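PDB 6UEH: Cow rumen GH26 endo-mannanase from Metagenome, which probably hydrolyses internal beta-1,4-mannosidic linkages of mannans such as galactomannan, as a family 26 endo-mannanase carrying an accessory CBM6-type domain. Local coordinates for residues V141-S146 and K421-L426; Q158-S163 and E480-S485; E222-W227 and E302-I307. One frame throughout, in Å; residues are numbered along the deposited sequence.

Contact 1 of 3, residues V141-S146 and K421-L426; sequences VDTKLS and KKMISL
V141 and K421 bring the two backbones nearest, their CA atoms 6.0 Å apart, and from there the chains diverge: 141-146 is an irregular loop, while 421-426 leads from a loop into strand 423-429. The backbones meet without a direct bond. The carbonyl oxygens D142 O and K421 O stand 4.2 Å apart, two acceptors that cannot bond each other, and two waters bridge them. One water donates to D142 O at 2.7 Å and to K421 O at 2.9 Å; the second donates to the same two oxygens, reaching D142 O at 3.2 Å. Each carbonyl is thus gripped by two water protons. Beside this bridge V141 lays its CG1 methyl against the K421 peptide, 4.0 Å from K421 O; that methyl stands opposite its own backbone N across the CA-CB bond (chi1 175°). Farther along, T143 and M423 meet methyl to methyl, T143 CG2 and M423 CE being 4.2 Å apart with the side chains crossing obliquely. A bend at the last torsion of M423 (chi3 -66°) turns CE back to this loop. The hydroxyl of T143 is bonded to D159 of helix 152-164, and that helix also packs on M423 through Q158 and L161. M423 and S425 pair by backbone with strand 382-387, within the barrel sheet. The arrangement belongs to the TIM barrel of family 26, where the connection from the CBM6 domain passes the N-terminal end of strand 423-429.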
loop_
_atom_site.group_PDB
_atom_site.type_symbol
_atom_site.label_atom_id
_atom_site.label_comp_id
_atom_site.label_asym_id
_atom_site.label_seq_id
_atom_site.Cartn_x
_atom_site.Cartn_y
_atom_site.Cartn_z
ATOM N N VAL A 141 -11.384 1.585 -13.759
ATOM C CA VAL A 141 -11.630 2.034 -12.395
ATOM C C VAL A 141 -12.292 3.408 -12.420
ATOM O O VAL A 141 -11.750 4.349 -12.996
ATOM C CB VAL A 141 -10.331 2.111 -11.571
ATOM C CG1 VAL A 141 -10.611 2.689 -10.191
ATOM C CG2 VAL A 141 -9.681 0.738 -11.463
ATOM N N ASP A 142 -13.468 3.520 -11.812
ATOM C CA ASP A 142 -14.163 4.803 -11.763
ATOM C C ASP A 142 -13.453 5.751 -10.802
ATOM O O ASP A 142 -13.266 5.433 -9.627
ATOM C CB ASP A 142 -15.623 4.621 -11.347
ATOM C CG ASP A 142 -16.365 5.942 -11.227
ATOM O OD1 ASP A 142 -16.029 6.891 -11.965
ATOM O OD2 ASP A 142 -17.282 6.034 -10.389
ATOM N N THR A 143 -13.061 6.916 -11.307
ATOM C CA THR A 143 -12.292 7.861 -10.510
ATOM C C THR A 143 -13.112 9.074 -10.073
ATOM O O THR A 143 -12.559 10.149 -9.835
ATOM C CB THR A 143 -11.044 8.348 -11.276
ATOM O OG1 THR A 143 -11.400 8.649 -12.630
ATOM C CG2 THR A 143 -9.962 7.274 -11.268
ATOM N N LYS A 144 -14.426 8.903 -9.963
ATOM C CA LYS A 144 -15.267 9.949 -9.391
ATOM C C LYS A 144 -14.931 10.085 -7.912
ATOM O O LYS A 144 -14.915 9.094 -7.182
ATOM C CB LYS A 144 -16.753 9.638 -9.579
ATOM C CG LYS A 144 -17.675 10.804 -9.230
ATOM C CD LYS A 144 -19.141 10.409 -9.342
ATOM C CE LYS A 144 -20.059 11.625 -9.263
ATOM N NZ LYS A 144 -19.921 12.380 -7.983
ATOM N N LEU A 145 -14.648 11.306 -7.474
ATOM C CA LEU A 145 -14.254 11.536 -6.089
ATOM C C LEU A 145 -15.418 11.295 -5.132
ATOM O O LEU A 145 -16.582 11.424 -5.508
ATOM C CB LEU A 145 -13.701 12.953 -5.924
ATOM C CG LEU A 145 -12.308 13.145 -6.530
ATOM C CD1 LEU A 145 -11.898 14.611 -6.525
ATOM C CD2 LEU A 145 -11.286 12.294 -5.783
ATOM N N SER A 146 -15.093 10.934 -3.894
ATOM C CA SER A 146 -16.110 10.611 -2.898
ATOM C C SER A 146 -16.892 11.845 -2.460
ATOM O O SER A 146 -18.061 11.744 -2.084
ATOM C CB SER A 146 -15.470 9.940 -1.679
ATOM O OG SER A 146 -14.484 10.775 -1.098
ATOM N N LYS A 421 -11.665 -0.685 -6.524
ATOM C CA LYS A 421 -12.492 0.513 -6.642
ATOM C C LYS A 421 -11.704 1.773 -6.296
ATOM O O LYS A 421 -12.165 2.890 -6.537
ATOM C CB LYS A 421 -13.732 0.401 -5.754
ATOM C CG LYS A 421 -14.638 -0.756 -6.133
ATOM C CD LYS A 421 -16.032 -0.587 -5.564
ATOM C CE LYS A 421 -16.910 -1.774 -5.929
ATOM N NZ LYS A 421 -16.845 -2.081 -7.386
ATOM N N LYS A 422 -10.518 1.586 -5.728
ATOM C CA LYS A 422 -9.626 2.699 -5.418
ATOM C C LYS A 422 -8.240 2.435 -5.998
ATOM O O LYS A 422 -7.779 1.293 -6.033
ATOM C CB LYS A 422 -9.527 2.919 -3.903
ATOM C CG LYS A 422 -10.865 3.003 -3.178
ATOM C CD LYS A 422 -11.665 4.230 -3.584
ATOM C CE LYS A 422 -13.027 4.239 -2.904
ATOM N NZ LYS A 422 -13.831 5.445 -3.246
ATOM N N MET A 423 -7.582 3.491 -6.461
ATOM C CA MET A 423 -6.204 3.380 -6.921
ATOM C C MET A 423 -5.275 3.155 -5.735
ATOM O O MET A 423 -5.550 3.609 -4.623
ATOM C CB MET A 423 -5.786 4.630 -7.695
ATOM C CG MET A 423 -6.482 4.787 -9.033
ATOM S SD MET A 423 -5.972 6.281 -9.895
ATOM C CE MET A 423 -6.612 7.545 -8.798
ATOM N N ILE A 424 -4.177 2.446 -5.978
ATOM C CA ILE A 424 -3.234 2.103 -4.919
ATOM C C ILE A 424 -1.841 2.619 -5.237
ATOM O O ILE A 424 -1.374 2.501 -6.371
ATOM C CB ILE A 424 -3.175 0.592 -4.708
ATOM C CG1 ILE A 424 -4.588 0.053 -4.515
ATOM C CG2 ILE A 424 -2.293 0.240 -3.514
ATOM C CD1 ILE A 424 -4.606 -1.366 -4.199
ATOM N N SER A 425 -1.179 3.182 -4.233
ATOM C CA SER A 425 0.137 3.775 -4.434
ATOM C C SER A 425 1.136 3.423 -3.335
ATOM O O SER A 425 0.768 2.901 -2.284
ATOM C CB SER A 425 0.008 5.291 -4.522
ATOM O OG SER A 425 -0.402 5.821 -3.273
ATOM N N LEU A 426 2.406 3.714 -3.598
ATOM C CA LEU A 426 3.432 3.680 -2.566
ATOM C C LEU A 426 3.576 5.086 -1.999
ATOM O O LEU A 426 4.388 5.879 -2.478
ATOM C CB LEU A 426 4.765 3.177 -3.126
ATOM C CG LEU A 426 4.816 1.704 -3.540
ATOM C CD1 LEU A 426 6.129 1.384 -4.240
ATOM C CD2 LEU A 426 4.614 0.804 -2.328
HETATM O O HOH W 1 -11.558 5.568 -7.595
HETATM O O HOH W 2 -14.478 2.736 -8.304
#

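Contact 2 of 3, residues Q158-S163 and E480-S485; sequences QDYLGS and EDLPFS
Helix 152-164, on the outside of the TIM barrel, meets the chain's C-terminal tail through one aromatic side chain, Y160, whose ring reaches across to L482 and P483. P483 forms a CH-pi contact: its CD lies over one ring face, 4.2 Å from the centroid of the Y160 ring and 28° off the ring normal. The neighbouring P483 CG comes within 3.7 Å of Y160 CE1, so the pyrrolidine ring covers one side of the phenol. L482 crosses the tyrosine side chain at about a right angle and sets its CD2 methyl 3.3 Å from Y160 OH, approaching the ring obliquely. With CG anti to the backbone N (chi1 166°), the ring extends from the helix toward the tail. At the ring edge, in plane, a water lies 2.7 Å from Y160 OH and makes a weak bond to D481 O. Replacing Y160 with an alanine would probably leave P483 without its aromatic platform and the bridging water without its phenolic partner, letting the tail shift. I477 of strand 476-477 also touches Y160 and L482. Here the tail that follows the last barrel strand packs on a helix of the outer layer, as befits a (beta/alpha)8 barrel whose chain ends on its periphery.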
loop_
_atom_site.group_PDB
_atom_site.type_symbol
_atom_site.label_atom_id
_atom_site.label_comp_id
_atom_site.label_asym_id
_atom_site.label_seq_id
_atom_site.Cartn_x
_atom_site.Cartn_y
_atom_site.Cartn_z
ATOM N N GLN A 158 -7.641 13.793 -10.177
ATOM C CA GLN A 158 -7.963 12.389 -9.943
ATOM C C GLN A 158 -8.174 11.642 -11.257
ATOM O O GLN A 158 -7.770 10.484 -11.396
ATOM C CB GLN A 158 -9.205 12.260 -9.057
ATOM C CG GLN A 158 -9.572 10.824 -8.678
ATOM C CD GLN A 158 -8.708 10.257 -7.557
ATOM O OE1 GLN A 158 -7.546 10.633 -7.396
ATOM N NE2 GLN A 158 -9.281 9.350 -6.773
ATOM N N ASP A 159 -8.798 12.307 -12.223
ATOM C CA ASP A 159 -9.034 11.693 -13.524
ATOM C C ASP A 159 -7.731 11.503 -14.288
ATOM O O ASP A 159 -7.557 10.496 -14.972
ATOM C CB ASP A 159 -10.021 12.523 -14.345
ATOM C CG ASP A 159 -11.456 12.274 -13.941
ATOM O OD1 ASP A 159 -11.756 11.153 -13.475
ATOM O OD2 ASP A 159 -12.285 13.194 -14.084
ATOM N N TYR A 160 -6.816 12.463 -14.173
ATOM C CA TYR A 160 -5.501 12.307 -14.786
ATOM C C TYR A 160 -4.782 11.096 -14.204
ATOM O O TYR A 160 -4.177 10.311 -14.935
ATOM C CB TYR A 160 -4.630 13.548 -14.595
ATOM C CG TYR A 160 -3.180 13.264 -14.927
ATOM C CD1 TYR A 160 -2.754 13.195 -16.248
ATOM C CD2 TYR A 160 -2.244 13.029 -13.923
ATOM C CE1 TYR A 160 -1.438 12.917 -16.559
ATOM C CE2 TYR A 160 -0.925 12.747 -14.227
ATOM C CZ TYR A 160 -0.527 12.694 -15.547
ATOM O OH TYR A 160 0.785 12.417 -15.857
ATOM N N LEU A 161 -4.834 10.967 -12.881
ATOM C CA LEU A 161 -4.221 9.836 -12.194
ATOM C C LEU A 161 -4.816 8.522 -12.689
ATOM O O LEU A 161 -4.095 7.558 -12.937
ATOM C CB LEU A 161 -4.401 9.958 -10.679
ATOM C CG LEU A 161 -3.790 11.200 -10.030
ATOM C CD1 LEU A 161 -4.126 11.271 -8.542
ATOM C CD2 LEU A 161 -2.285 11.231 -10.247
ATOM N N GLY A 162 -6.137 8.496 -12.835
ATOM C CA GLY A 162 -6.819 7.321 -13.339
ATOM C C GLY A 162 -6.415 6.993 -14.765
ATOM O O GLY A 162 -6.473 5.838 -15.185
ATOM N N SER A 163 -5.993 8.013 -15.509
ATOM C CA SER A 163 -5.668 7.839 -16.921
ATOM C C SER A 163 -4.315 7.162 -17.116
ATOM O O SER A 163 -4.040 6.615 -18.180
ATOM C CB SER A 163 -5.685 9.188 -17.651
ATOM O OG SER A 163 -4.523 9.947 -17.364
ATOM N N GLU A 480 8.245 16.847 -16.061
ATOM C CA GLU A 480 8.088 17.320 -17.434
ATOM C C GLU A 480 6.932 16.644 -18.174
ATOM O O GLU A 480 6.398 17.201 -19.133
ATOM C CB GLU A 480 9.388 17.100 -18.212
ATOM C CG GLU A 480 9.793 15.635 -18.315
ATOM C CD GLU A 480 11.042 15.421 -19.150
ATOM O OE1 GLU A 480 11.704 16.421 -19.503
ATOM O OE2 GLU A 480 11.357 14.249 -19.454
ATOM N N ASP A 481 6.549 15.448 -17.731
ATOM C CA ASP A 481 5.525 14.660 -18.418
ATOM C C ASP A 481 4.105 15.115 -18.086
ATOM O O ASP A 481 3.153 14.746 -18.777
ATOM C CB ASP A 481 5.668 13.173 -18.070
ATOM C CG ASP A 481 7.025 12.606 -18.448
ATOM O OD1 ASP A 481 7.602 13.046 -19.466
ATOM O OD2 ASP A 481 7.510 11.710 -17.724
ATOM N N LEU A 482 3.962 15.902 -17.025
ATOM C CA LEU A 482 2.647 16.330 -16.564
ATOM C C LEU A 482 2.017 17.340 -17.525
ATOM O O LEU A 482 2.722 18.073 -18.213
ATOM C CB LEU A 482 2.744 16.926 -15.158
ATOM C CG LEU A 482 3.204 15.969 -14.055
ATOM C CD1 LEU A 482 3.157 16.659 -12.700
ATOM C CD2 LEU A 482 2.361 14.697 -14.044
ATOM N N PRO A 483 0.677 17.371 -17.583
ATOM C CA PRO A 483 -0.013 18.288 -18.497
ATOM C C PRO A 483 -0.046 19.730 -17.998
ATOM O O PRO A 483 -0.039 20.657 -18.808
ATOM C CB PRO A 483 -1.439 17.717 -18.565
ATOM C CG PRO A 483 -1.366 16.351 -17.930
ATOM C CD PRO A 483 -0.258 16.435 -16.937
ATOM N N PHE A 484 -0.079 19.909 -16.682
ATOM C CA PHE A 484 -0.351 21.213 -16.080
ATOM C C PHE A 484 0.684 22.275 -16.441
ATOM O O PHE A 484 1.845 21.967 -16.702
ATOM C CB PHE A 484 -0.453 21.069 -14.559
ATOM C CG PHE A 484 -1.524 20.108 -14.116
ATOM C CD1 PHE A 484 -2.841 20.524 -13.991
ATOM C CD2 PHE A 484 -1.215 18.784 -13.838
ATOM C CE1 PHE A 484 -3.831 19.638 -13.588
ATOM C CE2 PHE A 484 -2.202 17.895 -13.438
ATOM C CZ PHE A 484 -3.510 18.323 -13.314
ATOM N N SER A 485 0.245 23.531 -16.446
ATOM C CA SER A 485 1.079 24.642 -16.890
ATOM C C SER A 485 2.155 25.003 -15.872
ATOM O O SER A 485 1.922 24.974 -14.664
ATOM C CB SER A 485 0.215 25.871 -17.184
ATOM O OG SER A 485 -0.422 26.341 -16.008
HETATM O O HOH W 3 1.179 12.088 -18.468
#

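Contact 3 of 3, residues E222-W227 and E302-I307; sequences ERVIEW and EKVPLI
Apolar contact carries the interface between V224 and I225 of helix 220-230 and V304, in the loop before strand 306-309. V224 and V304 both point their CB atoms across the gap and meet methyl to methyl, V224 CG1 lying 4.1 Å from V304 CG1, with the two side chains crossing at a slant. In each valine CG1 is anti to the backbone N (chi1 172° in V224 and 176° in V304), which directs the two methyls at each other. I225 flanks this pair: its CG1 approaches V304 CG2 at 4.4 Å, a looser contact, so V304 is touched through both of its branches by successive residues of one helix turn. A second kind of contact is aliphatic on a charged residue. The terminal methyl of I225, CD1, rests 4.1 Å from E302 CG, using the hydrocarbon part of the glutamate. The backbone oxygen of E302 takes a weak hydrogen bond from K229. Backbone geometry sets up the loop: helix 280-301 ends in a Schellman motif with K303, at positive phi, as the C-prime residue, its N bonded to Q300 O and V304 N to L299 O. This reversal delivers V304 to helix 220-230. Around the valines, V224 also packs on F205, A235 and L299, while L306 continues to I358 of strand 357-362 by backbone bonds, so the contact packs helix 220-230 against the loop that leaves helix 280-301, outside strands 202-206, 234-238 and 306-309.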
loop_
_atom_site.group_PDB
_atom_site.type_symbol
_atom_site.label_atom_id
_atom_site.label_comp_id
_atom_site.label_asym_id
_atom_site.label_seq_id
_atom_site.Cartn_x
_atom_site.Cartn_y
_atom_site.Cartn_z
ATOM N N GLU A 222 2.906 27.972 0.928
ATOM C CA GLU A 222 3.511 28.692 -0.186
ATOM C C GLU A 222 4.253 27.740 -1.125
ATOM O O GLU A 222 4.152 27.863 -2.344
ATOM C CB GLU A 222 4.462 29.777 0.320
ATOM C CG GLU A 222 3.768 31.013 0.884
ATOM C CD GLU A 222 3.263 30.823 2.306
ATOM O OE1 GLU A 222 3.444 29.725 2.872
ATOM O OE2 GLU A 222 2.686 31.784 2.863
ATOM N N ARG A 223 4.991 26.787 -0.562
ATOM C CA ARG A 223 5.739 25.841 -1.388
ATOM C C ARG A 223 4.808 24.900 -2.149
ATOM O O ARG A 223 5.125 24.477 -3.258
ATOM C CB ARG A 223 6.731 25.037 -0.540
ATOM C CG ARG A 223 7.942 25.847 -0.081
ATOM C CD ARG A 223 9.020 24.967 0.546
ATOM N NE ARG A 223 8.511 24.205 1.683
ATOM C CZ ARG A 223 8.385 24.691 2.913
ATOM N NH1 ARG A 223 8.726 25.947 3.172
ATOM N NH2 ARG A 223 7.907 23.924 3.884
ATOM N N VAL A 224 3.658 24.579 -1.561
ATOM C CA VAL A 224 2.663 23.767 -2.256
ATOM C C VAL A 224 2.124 24.527 -3.464
ATOM O O VAL A 224 2.018 23.979 -4.564
ATOM C CB VAL A 224 1.493 23.374 -1.333
ATOM C CG1 VAL A 224 0.390 22.694 -2.134
ATOM C CG2 VAL A 224 1.977 22.466 -0.213
ATOM N N ILE A 225 1.788 25.795 -3.249
ATOM C CA ILE A 225 1.312 26.662 -4.319
ATOM C C ILE A 225 2.366 26.799 -5.414
ATOM O O ILE A 225 2.057 26.700 -6.604
ATOM C CB ILE A 225 0.937 28.055 -3.783
ATOM C CG1 ILE A 225 -0.267 27.948 -2.843
ATOM C CG2 ILE A 225 0.646 29.015 -4.928
ATOM C CD1 ILE A 225 -0.652 29.255 -2.186
ATOM N N GLU A 226 3.613 27.010 -5.002
ATOM C CA GLU A 226 4.724 27.136 -5.935
ATOM C C GLU A 226 4.861 25.878 -6.789
ATOM O O GLU A 226 4.993 25.958 -8.010
ATOM C CB GLU A 226 6.027 27.413 -5.178
ATOM C CG GLU A 226 7.155 27.984 -6.029
ATOM C CD GLU A 226 7.917 26.923 -6.799
ATOM O OE1 GLU A 226 7.873 25.740 -6.394
ATOM O OE2 GLU A 226 8.563 27.274 -7.810
ATOM N N TRP A 227 4.820 24.719 -6.140
ATOM C CA TRP A 227 4.993 23.445 -6.831
ATOM C C TRP A 227 3.907 23.222 -7.877
ATOM O O TRP A 227 4.194 22.851 -9.015
ATOM C CB TRP A 227 4.997 22.288 -5.828
ATOM C CG TRP A 227 5.314 20.959 -6.450
ATOM C CD1 TRP A 227 4.437 19.946 -6.722
ATOM C CD2 TRP A 227 6.598 20.508 -6.892
ATOM N NE1 TRP A 227 5.099 18.890 -7.302
ATOM C CE2 TRP A 227 6.427 19.211 -7.420
ATOM C CE3 TRP A 227 7.877 21.072 -6.894
ATOM C CZ2 TRP A 227 7.486 18.469 -7.934
ATOM C CZ3 TRP A 227 8.927 20.335 -7.409
ATOM C CH2 TRP A 227 8.725 19.048 -7.922
ATOM N N GLU A 302 -6.787 29.423 -3.925
ATOM C CA GLU A 302 -5.913 29.569 -5.082
ATOM C C GLU A 302 -6.078 28.403 -6.055
ATOM O O GLU A 302 -5.230 28.183 -6.922
ATOM C CB GLU A 302 -4.453 29.683 -4.635
ATOM C CG GLU A 302 -4.197 30.778 -3.600
ATOM C CD GLU A 302 -4.290 32.182 -4.174
ATOM O OE1 GLU A 302 -4.291 32.327 -5.415
ATOM O OE2 GLU A 302 -4.353 33.145 -3.377
ATOM N N LYS A 303 -7.175 27.663 -5.895
ATOM C CA LYS A 303 -7.542 26.566 -6.792
ATOM C C LYS A 303 -6.458 25.496 -6.884
ATOM O O LYS A 303 -6.130 25.020 -7.973
ATOM C CB LYS A 303 -7.865 27.104 -8.190
ATOM C CG LYS A 303 -9.042 28.064 -8.218
ATOM C CD LYS A 303 -9.365 28.509 -9.634
ATOM C CE LYS A 303 -10.603 29.393 -9.656
ATOM N NZ LYS A 303 -11.781 28.694 -9.062
ATOM N N VAL A 304 -5.912 25.121 -5.733
ATOM C CA VAL A 304 -4.881 24.093 -5.674
ATOM C C VAL A 304 -5.429 22.804 -5.072
ATOM O O VAL A 304 -5.831 22.780 -3.908
ATOM C CB VAL A 304 -3.665 24.550 -4.847
ATOM C CG1 VAL A 304 -2.657 23.419 -4.728
ATOM C CG2 VAL A 304 -3.023 25.777 -5.477
ATOM N N PRO A 305 -5.457 21.732 -5.875
ATOM C CA PRO A 305 -5.863 20.406 -5.405
ATOM C C PRO A 305 -4.730 19.742 -4.630
ATOM O O PRO A 305 -3.565 20.078 -4.849
ATOM C CB PRO A 305 -6.163 19.654 -6.700
ATOM C CG PRO A 305 -5.230 20.269 -7.688
ATOM C CD PRO A 305 -5.132 21.728 -7.313
ATOM N N LEU A 306 -5.070 18.813 -3.745
ATOM C CA LEU A 306 -4.077 18.174 -2.890
ATOM C C LEU A 306 -4.418 16.711 -2.621
ATOM O O LEU A 306 -5.542 16.390 -2.240
ATOM C CB LEU A 306 -3.957 18.933 -1.561
ATOM C CG LEU A 306 -2.971 18.407 -0.518
ATOM C CD1 LEU A 306 -1.535 18.596 -0.993
ATOM C CD2 LEU A 306 -3.199 19.088 0.826
ATOM N N ILE A 307 -3.450 15.823 -2.822
ATOM C CA ILE A 307 -3.597 14.448 -2.359
ATOM C C ILE A 307 -3.337 14.445 -0.856
ATOM O O ILE A 307 -2.189 14.405 -0.411
ATOM C CB ILE A 307 -2.638 13.483 -3.080
ATOM C CG1 ILE A 307 -2.838 13.572 -4.596
ATOM C CG2 ILE A 307 -2.851 12.052 -2.590
ATOM C CD1 ILE A 307 -1.817 12.802 -5.402
#

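Overall arrangement
All three contacts lie on or beside the catalytic barrel, not in the calcium-binding CBM6 domain. Contact 1 is a surface contact, bridged by water between carbonyls; contacts 2 and 3 are partly buried. Contact 2 uses an aromatic face and one water, whereas contact 3 is almost wholly aliphatic and has no bridging water. Helix 152-164 is common ground: it supplies one half of contact 2, touches contact 1, and through L161 reaches I307 of contact 3. Contacts 1 and 3 do not touch, about 7 Å separating their nearest atoms, yet both reach the eight-stranded parallel sheet, through strands 423-429 and 306-309.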